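Local coordinates for oligogalacturonate lyase (Yersinia enterocolitica subsp. enterocolitica, PDB 3PE7), which cleaves oligogalacturonates, the short fragments left by pectin breakdown, by beta-elimination in the cytoplasm, and carries a manganese site in a seven-bladed beta-propeller, at residues Lys5-Thr10 / Gly54-Pro59; Lys49-Gly54 / Gly86-Asp91; Asn61-Asp66 / Ala72-Glu77; Met105-Asp108 / Glu113-Val116; Lys343-Asp348 / Gly373-Tyr378. All blocks are in the same frame, centred on the assembly; numbering follows the deposited sequence.

Contact 1: residues Lys5-Thr10 / Gly54-Pro59; sequences KQIPLT and GAFDGP. With CA (calcium ion), chain C.
On the rim of the propeller blade of strands 49-54, 61-66 and 71-74, beside a calcium site, the N-terminal strand 6-8 meets the loop joining strands 49-54 and 61-66 through I7 and F56. The tip of I7 sits on the flat of the F56 ring: CD1 of I7 lies 3.3 Å from the centroid of the F56 ring and only 3° off its normal, a CH-pi contact so well centred that all six ring carbons are nearly equidistant from the methyl. I7 reaches this spot with CG1 placed between its own backbone N and carbonyl carbon (chi1 46°), which swings CD1 over to the loop. From further along the same chain, L9 brings CD2 to 4.0 Å from F56 CZ, approaching the ring obliquely. P28 and V31 also pack on F56, and Y63 meets it edge-to-face.

The ring is carried by a type I turn, closed by the bond from G58 N to A55 O (3.0 Å); G58 takes backbone angles that suit glycine. The next residue of the turn, D57, faces the metal. Its OD1 binds the calcium ion at 2.4 Å, while OD2 accepts a 2.6 Å hydrogen bond from water 1, itself a calcium ligand, and another from Q74 NE2, so both carboxylate oxygens are held. Waters 2 and 3 and the carbonyl oxygen of M1 complete the ligands. The calcium ion thus joins M1 to the loop that I7 packs against, with strand 6-8 as the outermost strand of a propeller blade.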
# COMPACT_ATOMS: atom_id res chain seq x y z
N LYS A 5 -22.84 -12.00 5.44
CA LYS A 5 -23.27 -11.81 6.82
C LYS A 5 -22.81 -10.45 7.33
O LYS A 5 -21.79 -9.92 6.89
CB LYS A 5 -22.75 -12.94 7.72
CG LYS A 5 -23.25 -14.34 7.36
CD LYS A 5 -24.74 -14.36 7.05
CE LYS A 5 -25.25 -15.79 6.88
NZ LYS A 5 -25.44 -16.39 8.23
N GLN A 6 -23.58 -9.90 8.25
CA GLN A 6 -23.32 -8.58 8.80
C GLN A 6 -23.01 -8.70 10.26
O GLN A 6 -23.59 -9.54 10.96
CB GLN A 6 -24.53 -7.66 8.59
CG GLN A 6 -24.82 -7.36 7.13
CD GLN A 6 -26.11 -6.57 6.91
OE1 GLN A 6 -26.43 -5.62 7.65
NE2 GLN A 6 -26.85 -6.93 5.88
N ILE A 7 -22.07 -7.88 10.73
CA ILE A 7 -21.78 -7.79 12.16
C ILE A 7 -21.70 -6.34 12.57
O ILE A 7 -21.11 -5.52 11.86
CB ILE A 7 -20.46 -8.49 12.56
CG1 ILE A 7 -19.33 -8.14 11.61
CG2 ILE A 7 -20.67 -9.99 12.64
CD1 ILE A 7 -17.98 -8.45 12.16
N PRO A 8 -22.31 -6.00 13.72
CA PRO A 8 -22.23 -4.63 14.22
C PRO A 8 -20.93 -4.39 14.98
O PRO A 8 -20.50 -5.23 15.78
CB PRO A 8 -23.43 -4.52 15.16
CG PRO A 8 -23.65 -5.93 15.66
CD PRO A 8 -23.22 -6.84 14.52
N LEU A 9 -20.29 -3.26 14.71
CA LEU A 9 -19.06 -2.94 15.43
C LEU A 9 -19.27 -1.76 16.34
O LEU A 9 -20.02 -0.85 16.02
CB LEU A 9 -17.93 -2.65 14.45
CG LEU A 9 -17.59 -3.75 13.45
CD1 LEU A 9 -16.43 -3.28 12.61
CD2 LEU A 9 -17.25 -5.05 14.16
N THR A 10 -18.57 -1.77 17.47
CA THR A 10 -18.52 -0.62 18.35
C THR A 10 -17.34 0.27 17.98
O THR A 10 -16.25 -0.24 17.69
CB THR A 10 -18.38 -1.08 19.82
OG1 THR A 10 -19.49 -1.89 20.19
CG2 THR A 10 -18.32 0.10 20.75
N GLY A 54 -10.43 -8.72 8.10
CA GLY A 54 -10.81 -9.11 9.46
C GLY A 54 -10.85 -10.61 9.62
O GLY A 54 -10.98 -11.35 8.64
N ALA A 55 -10.69 -11.07 10.86
CA ALA A 55 -10.58 -12.50 11.14
C ALA A 55 -11.84 -13.12 11.76
O ALA A 55 -11.78 -14.23 12.27
CB ALA A 55 -9.35 -12.76 12.03
N PHE A 56 -12.99 -12.44 11.68
CA PHE A 56 -14.19 -12.85 12.42
C PHE A 56 -14.64 -14.28 12.10
O PHE A 56 -15.05 -15.01 13.00
CB PHE A 56 -15.35 -11.89 12.12
CG PHE A 56 -15.06 -10.46 12.48
CD1 PHE A 56 -15.26 -10.00 13.78
CD2 PHE A 56 -14.59 -9.57 11.51
CE1 PHE A 56 -14.99 -8.67 14.13
CE2 PHE A 56 -14.32 -8.22 11.84
CZ PHE A 56 -14.53 -7.78 13.14
N ASP A 57 -14.56 -14.66 10.82
CA ASP A 57 -15.05 -15.97 10.33
C ASP A 57 -14.02 -17.09 10.58
O ASP A 57 -14.32 -18.29 10.40
CB ASP A 57 -15.35 -15.87 8.83
CG ASP A 57 -16.33 -16.94 8.33
OD1 ASP A 57 -17.09 -17.52 9.14
OD2 ASP A 57 -16.34 -17.18 7.10
N GLY A 58 -12.81 -16.70 11.00
CA GLY A 58 -11.73 -17.68 11.25
C GLY A 58 -10.45 -17.28 10.53
O GLY A 58 -9.49 -16.84 11.17
N PRO A 59 -10.46 -17.39 9.19
CA PRO A 59 -9.31 -16.87 8.45
C PRO A 59 -9.44 -15.36 8.27
O PRO A 59 -10.36 -14.76 8.81
CB PRO A 59 -9.38 -17.57 7.10
CG PRO A 59 -10.81 -17.98 6.94
CD PRO A 59 -11.50 -17.93 8.29
CA CA C . -18.42 -19.48 8.72
O HOH W 1 -17.60 -19.37 6.47
O HOH W 2 -20.41 -20.45 7.81
O HOH W 3 -19.18 -19.57 11.01

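Contact 2: residues Lys49-Gly54 / Gly86-Asp91; sequences KLLFGG and GFLSPD
L51 fills the gap between two neighbouring blades, and its side chain carries almost everything that strand 49-54 gives to residues 86-91. The tight part is small and buried. With CG anti to the backbone N (chi1 -179°), the leucine fork reaches over the backbone at the start of the second segment: L51 CD2 stands 4.0 Å from G86 O and 4.2 Å from F87 N. Lower on the same side chain, L51 CB meets L88 CG at 4.3 Å, and L51 and L88 are the residues whose CA atoms come nearest, 7.6 Å apart. No hydrogen bond crosses between the segments, so the fit is van der Waals packing, a leucine methyl against backbone atoms and leucine against leucine; Y62 and L75 also pack on L51, and Y62 OH makes a weak hydrogen bond with G86 N. F87, buried too, turns its ring away from L51 and onto F96 of its own sheet.

The loose side lies toward solvent. K49 starts toward the other segment, but its extended chain carries the ammonium end away from residues 86-91, and NZ makes a long, weak ion pair with D66 OD2. Beyond L88 the chain departs through S89 and P90 to D91, which is exposed. Apolar packing between the faces of adjacent blade sheets, without shared hydrogen bonds, is how neighbouring blades of a beta-propeller meet.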
# COMPACT_ATOMS: atom_id res chain seq x y z
N LYS A 49 -17.96 4.43 3.37
CA LYS A 49 -17.71 3.00 3.54
C LYS A 49 -16.23 2.68 3.43
O LYS A 49 -15.49 3.39 2.74
CB LYS A 49 -18.56 2.18 2.56
CG LYS A 49 -20.07 2.22 2.90
CD LYS A 49 -20.91 1.71 1.74
CE LYS A 49 -22.39 1.92 2.02
NZ LYS A 49 -22.71 3.38 2.19
N LEU A 50 -15.79 1.63 4.13
CA LEU A 50 -14.36 1.31 4.23
C LEU A 50 -14.10 -0.19 4.09
O LEU A 50 -14.63 -0.99 4.84
CB LEU A 50 -13.79 1.83 5.56
CG LEU A 50 -12.35 1.45 5.94
CD1 LEU A 50 -11.36 2.03 4.93
CD2 LEU A 50 -12.03 1.91 7.35
N LEU A 51 -13.27 -0.54 3.11
CA LEU A 51 -12.76 -1.90 2.90
C LEU A 51 -11.66 -2.20 3.91
O LEU A 51 -10.74 -1.39 4.10
CB LEU A 51 -12.13 -1.97 1.51
CG LEU A 51 -11.55 -3.33 1.08
CD1 LEU A 51 -12.67 -4.35 0.86
CD2 LEU A 51 -10.70 -3.18 -0.17
N PHE A 52 -11.72 -3.39 4.52
CA PHE A 52 -10.68 -3.84 5.46
C PHE A 52 -10.61 -5.37 5.54
O PHE A 52 -11.45 -6.08 4.99
CB PHE A 52 -10.85 -3.20 6.85
CG PHE A 52 -11.97 -3.77 7.66
CD1 PHE A 52 -11.69 -4.69 8.67
CD2 PHE A 52 -13.31 -3.40 7.44
CE1 PHE A 52 -12.71 -5.23 9.46
CE2 PHE A 52 -14.36 -3.93 8.22
CZ PHE A 52 -14.06 -4.86 9.23
N GLY A 53 -9.59 -5.87 6.21
CA GLY A 53 -9.43 -7.32 6.40
C GLY A 53 -9.70 -7.64 7.86
O GLY A 53 -9.29 -6.88 8.76
N GLY A 54 -10.43 -8.72 8.10
CA GLY A 54 -10.81 -9.11 9.46
C GLY A 54 -10.85 -10.61 9.62
O GLY A 54 -10.98 -11.35 8.64
N GLY A 86 -5.93 -5.75 -1.93
CA GLY A 86 -7.25 -5.52 -2.53
C GLY A 86 -7.58 -4.05 -2.64
O GLY A 86 -7.08 -3.24 -1.87
N PHE A 87 -8.42 -3.72 -3.61
CA PHE A 87 -8.83 -2.33 -3.82
C PHE A 87 -10.26 -2.24 -4.35
O PHE A 87 -10.78 -3.17 -4.97
CB PHE A 87 -7.86 -1.61 -4.75
CG PHE A 87 -7.78 -2.20 -6.14
CD1 PHE A 87 -8.58 -1.71 -7.17
CD2 PHE A 87 -6.88 -3.23 -6.42
CE1 PHE A 87 -8.49 -2.26 -8.48
CE2 PHE A 87 -6.77 -3.79 -7.72
CZ PHE A 87 -7.58 -3.31 -8.75
N LEU A 88 -10.90 -1.11 -4.07
CA LEU A 88 -12.21 -0.81 -4.63
C LEU A 88 -12.05 -0.19 -6.01
O LEU A 88 -11.10 0.55 -6.28
CB LEU A 88 -12.95 0.18 -3.72
CG LEU A 88 -13.23 -0.32 -2.29
CD1 LEU A 88 -13.95 0.80 -1.47
CD2 LEU A 88 -14.03 -1.62 -2.36
N SER A 89 -13.02 -0.47 -6.88
CA SER A 89 -13.04 0.16 -8.20
C SER A 89 -13.35 1.66 -8.06
O SER A 89 -13.91 2.08 -7.04
CB SER A 89 -14.11 -0.52 -9.07
OG SER A 89 -15.39 -0.43 -8.46
N PRO A 90 -13.04 2.45 -9.10
CA PRO A 90 -13.38 3.89 -9.05
C PRO A 90 -14.84 4.17 -8.74
O PRO A 90 -15.14 5.08 -7.94
CB PRO A 90 -12.98 4.41 -10.45
CG PRO A 90 -11.87 3.51 -10.89
CD PRO A 90 -12.20 2.13 -10.28
N ASP A 91 -15.75 3.38 -9.31
CA ASP A 91 -17.18 3.59 -9.14
C ASP A 91 -17.76 3.01 -7.84
O ASP A 91 -18.97 3.05 -7.62
CB ASP A 91 -17.95 3.10 -10.38
CG ASP A 91 -17.67 3.96 -11.62
OD1 ASP A 91 -17.30 5.15 -11.47
OD2 ASP A 91 -17.83 3.43 -12.75

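Contact 3: residues Asn61-Asp66 / Ala72-Glu77; sequences NYYLLD and ATQLTE
Y62 O is gripped by two successive amides of the facing chain: L75 N donates a short, fairly straight bond of 2.8 Å (164° at the hydrogen), and T76 N adds a weak one at 3.5 Å. One residue set against two, with L75 in a nearly helical conformation, has the geometry of a classic beta bulge at the end of the pairing in the antiparallel hairpin 61-66 / 71-74 of a propeller blade. Y62 N, facing the same chain, is taken by a side chain instead of a carbonyl: T76 OG1 accepts from Y62 N at 3.0 Å, its chi1 of 65° holding the hydroxyl between T76's own backbone N and carbonyl carbon, and it is also bonded to D81 OD2. The tyrosine's own hydroxyl bonds N82 O.

Before the bulge the strands are regular. L64 and T73 form a hydrogen-bonded pair with reciprocal N-to-O bonds, flanked by the non-hydrogen-bonded pairs Y63 with Q74 and L65 with A72. On the face of Y63 and Q74, the tyrosine ring leans against the stem of the glutamine, with Y63 CE1 3.4 Å from Q74 CB and the ring plane 43° from the amide. The extended glutamine ends where Q74 NE2 donates to T76 O at 3.0 Å, almost exactly in the amide plane, and also bonds D57 OD2 at the calcium site. On the face of L64 and T73, L75 CD2 packs on L64 CB. At the L64-T73 pair, water 4 lies 2.7 Å from T73 OG1 and donates a longer bond, 3.3 Å, to L64 O.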
# COMPACT_ATOMS: atom_id res chain seq x y z
N ASN A 61 -10.38 -12.38 5.96
CA ASN A 61 -11.21 -12.13 4.77
C ASN A 61 -11.51 -10.64 4.62
O ASN A 61 -11.23 -9.86 5.53
CB ASN A 61 -12.55 -12.85 4.91
CG ASN A 61 -12.39 -14.37 4.95
OD1 ASN A 61 -11.93 -15.00 3.97
ND2 ASN A 61 -12.80 -14.96 6.04
N TYR A 62 -12.04 -10.25 3.46
CA TYR A 62 -12.45 -8.85 3.28
C TYR A 62 -13.82 -8.53 3.85
O TYR A 62 -14.74 -9.36 3.78
CB TYR A 62 -12.42 -8.46 1.80
CG TYR A 62 -11.03 -8.24 1.27
CD1 TYR A 62 -10.35 -7.04 1.54
CD2 TYR A 62 -10.39 -9.21 0.50
CE1 TYR A 62 -9.06 -6.82 1.04
CE2 TYR A 62 -9.11 -8.99 0.01
CZ TYR A 62 -8.47 -7.80 0.27
OH TYR A 62 -7.20 -7.63 -0.21
N TYR A 63 -13.95 -7.31 4.38
CA TYR A 63 -15.19 -6.76 4.90
C TYR A 63 -15.39 -5.36 4.38
O TYR A 63 -14.41 -4.68 4.08
CB TYR A 63 -15.16 -6.72 6.44
CG TYR A 63 -15.17 -8.09 7.04
CD1 TYR A 63 -16.34 -8.65 7.55
CD2 TYR A 63 -14.00 -8.85 7.10
CE1 TYR A 63 -16.35 -9.95 8.08
CE2 TYR A 63 -14.00 -10.15 7.62
CZ TYR A 63 -15.18 -10.68 8.12
OH TYR A 63 -15.18 -11.96 8.63
N LEU A 64 -16.65 -4.93 4.25
CA LEU A 64 -16.93 -3.52 3.98
C LEU A 64 -17.64 -2.94 5.18
O LEU A 64 -18.72 -3.41 5.57
CB LEU A 64 -17.79 -3.36 2.70
CG LEU A 64 -17.91 -1.93 2.18
CD1 LEU A 64 -16.60 -1.48 1.52
CD2 LEU A 64 -19.04 -1.83 1.16
N LEU A 65 -17.04 -1.92 5.77
CA LEU A 65 -17.58 -1.29 6.97
C LEU A 65 -18.35 -0.03 6.59
O LEU A 65 -17.79 0.88 5.94
CB LEU A 65 -16.44 -0.94 7.95
CG LEU A 65 -16.74 -0.13 9.22
CD1 LEU A 65 -17.84 -0.76 10.07
CD2 LEU A 65 -15.46 0.07 10.03
N ASP A 66 -19.63 0.02 6.98
CA ASP A 66 -20.44 1.24 6.83
C ASP A 66 -20.13 2.12 8.04
O ASP A 66 -20.46 1.76 9.17
CB ASP A 66 -21.93 0.91 6.74
CG ASP A 66 -22.77 2.13 6.41
OD1 ASP A 66 -22.60 3.19 7.05
OD2 ASP A 66 -23.64 2.03 5.52
N ALA A 72 -20.40 -4.01 9.53
CA ALA A 72 -19.45 -4.59 8.58
C ALA A 72 -20.10 -5.77 7.86
O ALA A 72 -20.68 -6.66 8.50
CB ALA A 72 -18.23 -5.06 9.32
N THR A 73 -20.01 -5.78 6.54
CA THR A 73 -20.50 -6.91 5.77
C THR A 73 -19.32 -7.74 5.28
O THR A 73 -18.39 -7.20 4.69
CB THR A 73 -21.34 -6.42 4.57
OG1 THR A 73 -22.43 -5.62 5.05
CG2 THR A 73 -21.91 -7.63 3.76
N GLN A 74 -19.36 -9.05 5.51
CA GLN A 74 -18.32 -9.95 5.01
C GLN A 74 -18.44 -10.09 3.51
O GLN A 74 -19.51 -10.48 3.00
CB GLN A 74 -18.42 -11.32 5.69
CG GLN A 74 -17.25 -12.25 5.33
CD GLN A 74 -17.27 -13.53 6.12
OE1 GLN A 74 -17.89 -13.61 7.19
NE2 GLN A 74 -16.56 -14.54 5.62
N LEU A 75 -17.35 -9.79 2.81
CA LEU A 75 -17.32 -9.76 1.34
C LEU A 75 -16.81 -11.05 0.73
O LEU A 75 -17.26 -11.45 -0.34
CB LEU A 75 -16.46 -8.60 0.83
CG LEU A 75 -16.83 -7.18 1.28
CD1 LEU A 75 -15.83 -6.20 0.67
CD2 LEU A 75 -18.25 -6.84 0.83
N THR A 76 -15.80 -11.64 1.35
CA THR A 76 -15.18 -12.86 0.82
C THR A 76 -15.13 -13.92 1.95
O THR A 76 -15.24 -13.59 3.13
CB THR A 76 -13.76 -12.58 0.26
OG1 THR A 76 -12.88 -12.16 1.32
CG2 THR A 76 -13.78 -11.49 -0.82
N GLU A 77 -14.96 -15.18 1.55
CA GLU A 77 -14.88 -16.26 2.52
C GLU A 77 -13.87 -17.30 2.08
O GLU A 77 -13.50 -17.38 0.90
CB GLU A 77 -16.28 -16.87 2.72
CG GLU A 77 -16.88 -17.52 1.48
CD GLU A 77 -18.30 -18.04 1.68
OE1 GLU A 77 -18.94 -17.73 2.71
OE2 GLU A 77 -18.80 -18.77 0.80
O HOH W 4 -21.95 -3.11 5.79

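Contact 4: residues Met105-Asp108 / Glu113-Val116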
# COMPACT_ATOMS: atom_id res chain seq x y z
N MET A 105 -9.39 -11.80 -8.67
CA MET A 105 -10.84 -11.88 -8.56
C MET A 105 -11.47 -10.49 -8.62
O MET A 105 -10.85 -9.52 -8.17
CB MET A 105 -11.26 -12.50 -7.22
CG MET A 105 -10.59 -13.82 -6.86
SD MET A 105 -11.01 -15.12 -8.05
CE MET A 105 -12.77 -15.20 -7.85
N ARG A 106 -12.68 -10.43 -9.15
CA ARG A 106 -13.55 -9.26 -9.07
C ARG A 106 -14.81 -9.63 -8.31
O ARG A 106 -15.51 -10.60 -8.66
CB ARG A 106 -13.91 -8.72 -10.46
CG ARG A 106 -14.73 -7.40 -10.44
CD ARG A 106 -15.25 -7.07 -11.85
NE ARG A 106 -16.04 -5.83 -11.86
CZ ARG A 106 -17.33 -5.73 -11.54
NH1 ARG A 106 -18.04 -6.80 -11.19
NH2 ARG A 106 -17.92 -4.54 -11.59
N VAL A 107 -15.11 -8.88 -7.26
CA VAL A 107 -16.31 -9.12 -6.48
C VAL A 107 -17.30 -7.97 -6.75
O VAL A 107 -16.96 -6.80 -6.52
CB VAL A 107 -16.02 -9.19 -4.96
CG1 VAL A 107 -17.26 -9.54 -4.20
CG2 VAL A 107 -14.90 -10.20 -4.68
N ASP A 108 -18.50 -8.33 -7.22
CA ASP A 108 -19.59 -7.37 -7.38
C ASP A 108 -20.09 -7.00 -5.98
O ASP A 108 -20.53 -7.86 -5.22
CB ASP A 108 -20.72 -7.99 -8.22
CG ASP A 108 -21.85 -7.02 -8.53
OD1 ASP A 108 -22.53 -6.56 -7.60
OD2 ASP A 108 -22.06 -6.72 -9.71
N GLU A 113 -21.28 -11.70 -5.89
CA GLU A 113 -20.80 -12.69 -6.86
C GLU A 113 -19.36 -12.38 -7.27
O GLU A 113 -18.98 -11.21 -7.43
CB GLU A 113 -21.74 -12.74 -8.08
CG GLU A 113 -23.14 -13.26 -7.71
CD GLU A 113 -24.17 -13.10 -8.81
OE1 GLU A 113 -23.83 -12.67 -9.93
OE2 GLU A 113 -25.35 -13.43 -8.55
N GLU A 114 -18.54 -13.43 -7.43
CA GLU A 114 -17.16 -13.26 -7.84
C GLU A 114 -16.88 -13.85 -9.22
O GLU A 114 -17.49 -14.84 -9.62
CB GLU A 114 -16.18 -13.88 -6.81
CG GLU A 114 -16.55 -13.60 -5.35
CD GLU A 114 -15.39 -13.78 -4.39
OE1 GLU A 114 -14.22 -13.95 -4.84
OE2 GLU A 114 -15.67 -13.77 -3.16
N ASN A 115 -15.95 -13.24 -9.93
CA ASN A 115 -15.48 -13.74 -11.22
C ASN A 115 -13.96 -13.78 -11.21
O ASN A 115 -13.32 -12.84 -10.73
CB ASN A 115 -15.97 -12.80 -12.34
CG ASN A 115 -15.60 -13.28 -13.71
OD1 ASN A 115 -16.01 -14.37 -14.14
ND2 ASN A 115 -14.83 -12.47 -14.44
N VAL A 116 -13.37 -14.85 -11.73
CA VAL A 116 -11.91 -14.81 -11.88
C VAL A 116 -11.53 -14.08 -13.17
O VAL A 116 -11.89 -14.50 -14.28
CB VAL A 116 -11.17 -16.18 -11.61
CG1 VAL A 116 -12.09 -17.34 -11.63
CG2 VAL A 116 -9.91 -16.36 -12.49
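M105 curls over its cross-strand partner V116 and the diagonal E114 in the antiparallel hairpin 103-108 / 114-119, the outer half of the blade that begins with strand 87-88. Its CB lies near N115 O and E114 OE1, and CG stays close to the same carboxylate oxygen. SD then comes down on V116, 3.7 Å from its CB. Two bends near -60°, at chi2 and chi3, fold the tip back over the partner strand, so that M105 CE ends 3.6 Å from E114 OE1 and 3.8 Å from N115 O. The methionine and glutamate chains cross at about a right angle.

E114 also runs alongside V107, with V107 CG2 3.6 Å from E114 CD. The carboxylate touches both apolar groups, but its oxygens are satisfied elsewhere: OE1 by Y97 OH, and OE2 by a salt bridge to K3 NZ, which would favour the charged form. Between the strands, R106 and N115 pair through two backbone bonds, N to O, each 3.0 Å. Toward the turn, D108 OD1 takes the amides of A110 and T111, and D108 N closes the pairing with a 2.9 Å bond running nearly along the E113 C=O axis.

Contact 5: residues Lys343-Asp348 / Gly373-Tyr378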
# COMPACT_ATOMS: atom_id res chain seq x y z
N LYS A 343 5.04 -6.36 15.64
CA LYS A 343 5.18 -7.81 15.79
C LYS A 343 4.50 -8.52 14.64
O LYS A 343 3.59 -7.98 13.98
CB LYS A 343 4.58 -8.29 17.13
CG LYS A 343 5.48 -7.99 18.33
CD LYS A 343 4.76 -8.26 19.65
CE LYS A 343 5.68 -7.92 20.82
NZ LYS A 343 5.04 -8.16 22.16
N VAL A 344 4.92 -9.76 14.40
CA VAL A 344 4.28 -10.62 13.43
C VAL A 344 3.04 -11.27 14.04
O VAL A 344 3.09 -11.78 15.17
CB VAL A 344 5.29 -11.70 12.95
CG1 VAL A 344 4.61 -12.74 12.04
CG2 VAL A 344 6.47 -11.03 12.26
N PHE A 345 1.91 -11.23 13.33
CA PHE A 345 0.78 -12.06 13.73
C PHE A 345 0.51 -13.07 12.61
O PHE A 345 0.42 -12.69 11.44
CB PHE A 345 -0.50 -11.23 13.97
CG PHE A 345 -0.52 -10.49 15.27
CD1 PHE A 345 -1.37 -10.90 16.32
CD2 PHE A 345 0.27 -9.36 15.45
CE1 PHE A 345 -1.41 -10.20 17.52
CE2 PHE A 345 0.22 -8.63 16.66
CZ PHE A 345 -0.60 -9.06 17.69
N GLU A 346 0.35 -14.33 13.00
CA GLU A 346 0.05 -15.44 12.06
C GLU A 346 0.95 -15.44 10.81
O GLU A 346 0.49 -15.64 9.67
CB GLU A 346 -1.45 -15.47 11.70
CG GLU A 346 -2.39 -15.64 12.91
CD GLU A 346 -3.84 -15.71 12.52
OE1 GLU A 346 -4.21 -16.63 11.76
OE2 GLU A 346 -4.62 -14.84 12.97
N GLY A 347 2.24 -15.23 11.04
CA GLY A 347 3.24 -15.29 9.98
C GLY A 347 3.33 -14.07 9.09
O GLY A 347 4.20 -13.98 8.23
N ASP A 348 2.42 -13.10 9.30
CA ASP A 348 2.34 -11.96 8.41
C ASP A 348 3.15 -10.76 8.91
O ASP A 348 2.90 -10.21 9.99
CB ASP A 348 0.88 -11.57 8.19
CG ASP A 348 0.73 -10.67 7.00
OD1 ASP A 348 1.15 -9.49 7.12
OD2 ASP A 348 0.21 -11.13 5.96
N GLY A 373 -4.14 -4.88 21.76
CA GLY A 373 -4.20 -6.34 21.77
C GLY A 373 -3.81 -6.91 20.42
O GLY A 373 -2.63 -7.04 20.10
N LYS A 374 -4.81 -7.22 19.61
CA LYS A 374 -4.54 -7.67 18.25
C LYS A 374 -4.59 -6.44 17.34
O LYS A 374 -5.09 -5.39 17.75
CB LYS A 374 -5.55 -8.73 17.84
CG LYS A 374 -5.45 -10.01 18.69
CD LYS A 374 -6.61 -10.93 18.38
CE LYS A 374 -6.54 -12.20 19.19
NZ LYS A 374 -7.76 -13.01 18.88
N PRO A 375 -4.11 -6.58 16.09
CA PRO A 375 -4.27 -5.50 15.11
C PRO A 375 -5.72 -4.99 15.02
O PRO A 375 -6.67 -5.79 15.00
CB PRO A 375 -3.87 -6.17 13.80
CG PRO A 375 -2.84 -7.19 14.24
CD PRO A 375 -3.39 -7.73 15.53
N ALA A 376 -5.87 -3.67 14.97
CA ALA A 376 -7.18 -3.03 14.84
C ALA A 376 -7.03 -1.79 13.96
O ALA A 376 -5.92 -1.32 13.71
CB ALA A 376 -7.74 -2.64 16.26
N LEU A 377 -8.16 -1.27 13.50
CA LEU A 377 -8.20 -0.06 12.68
C LEU A 377 -8.53 1.16 13.52
O LEU A 377 -9.39 1.12 14.41
CB LEU A 377 -9.22 -0.20 11.53
CG LEU A 377 -8.70 -1.00 10.32
CD1 LEU A 377 -8.81 -2.50 10.57
CD2 LEU A 377 -9.45 -0.60 9.06
N TYR A 378 -7.84 2.26 13.22
CA TYR A 378 -7.99 3.54 13.93
C TYR A 378 -8.09 4.69 12.95
O TYR A 378 -7.45 4.68 11.89
CB TYR A 378 -6.77 3.82 14.83
CG TYR A 378 -6.56 2.77 15.87
CD1 TYR A 378 -5.92 1.56 15.54
CD2 TYR A 378 -7.02 2.95 17.18
CE1 TYR A 378 -5.74 0.56 16.49
CE2 TYR A 378 -6.85 1.94 18.14
CZ TYR A 378 -6.20 0.76 17.77
OH TYR A 378 -6.02 -0.23 18.70
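F345 and P375 come at each other from opposite directions, and the proline presents its CD, with CG behind, to the face of the aromatic ring. P375 CD sits 3.6 Å from the centroid of the F345 ring and 6° off its normal, a CH-pi contact over the face; F345 CE1 and P375 CD lie 3.7 Å apart. P375 CG follows more loosely, 4.0 Å from F345 CD2. Toward the rim of the ring the approach becomes oblique: G373 O lies 3.7 Å from F345 CZ, and K374 touches with CA and CG near CE1 before its chain leads off to bond D30 O through NZ. Phenylalanine CG stands beside the backbone N (chi1 -77°), which points the ring from its loop to the proline.

The loop turns immediately after the ring, in a type I' turn closed by D348 N to F345 O at 3.0 Å, with E346 and G347 both at positive phi. D348 OD1 then accepts from the backbone N of Q350, a manganese ligand. P375 rests on T368 of strand 364-369, shares a backbone hydrogen bond with C33, and leads into strand 376-381, whose L377 packs on L50 and F52 of strand 49-54.

In the fold
From the N terminus, contact 1 closes the loop from strand 6-8 to residues 54-59. Contact 2 starts within that loop, sharing G54, and ends at 86-91, so the two cross. Contact 3 is a short hairpin nested inside the loop of contact 2; its strands lie between strands 6-8 and 49-54, so contacts 1, 2 and 3 all reach this one sheet, contact 2 leaving it for strand 87-88 of the next. Contact 4 follows in series as the outer hairpin of that next blade, and T76 touches E114 and V107 across the boundary. Contact 5 joins a loop before strand 357-358 to the start of strand 376-381, in the blade that also holds strands 12-15 and 22-25, and meets contact 2 through L377.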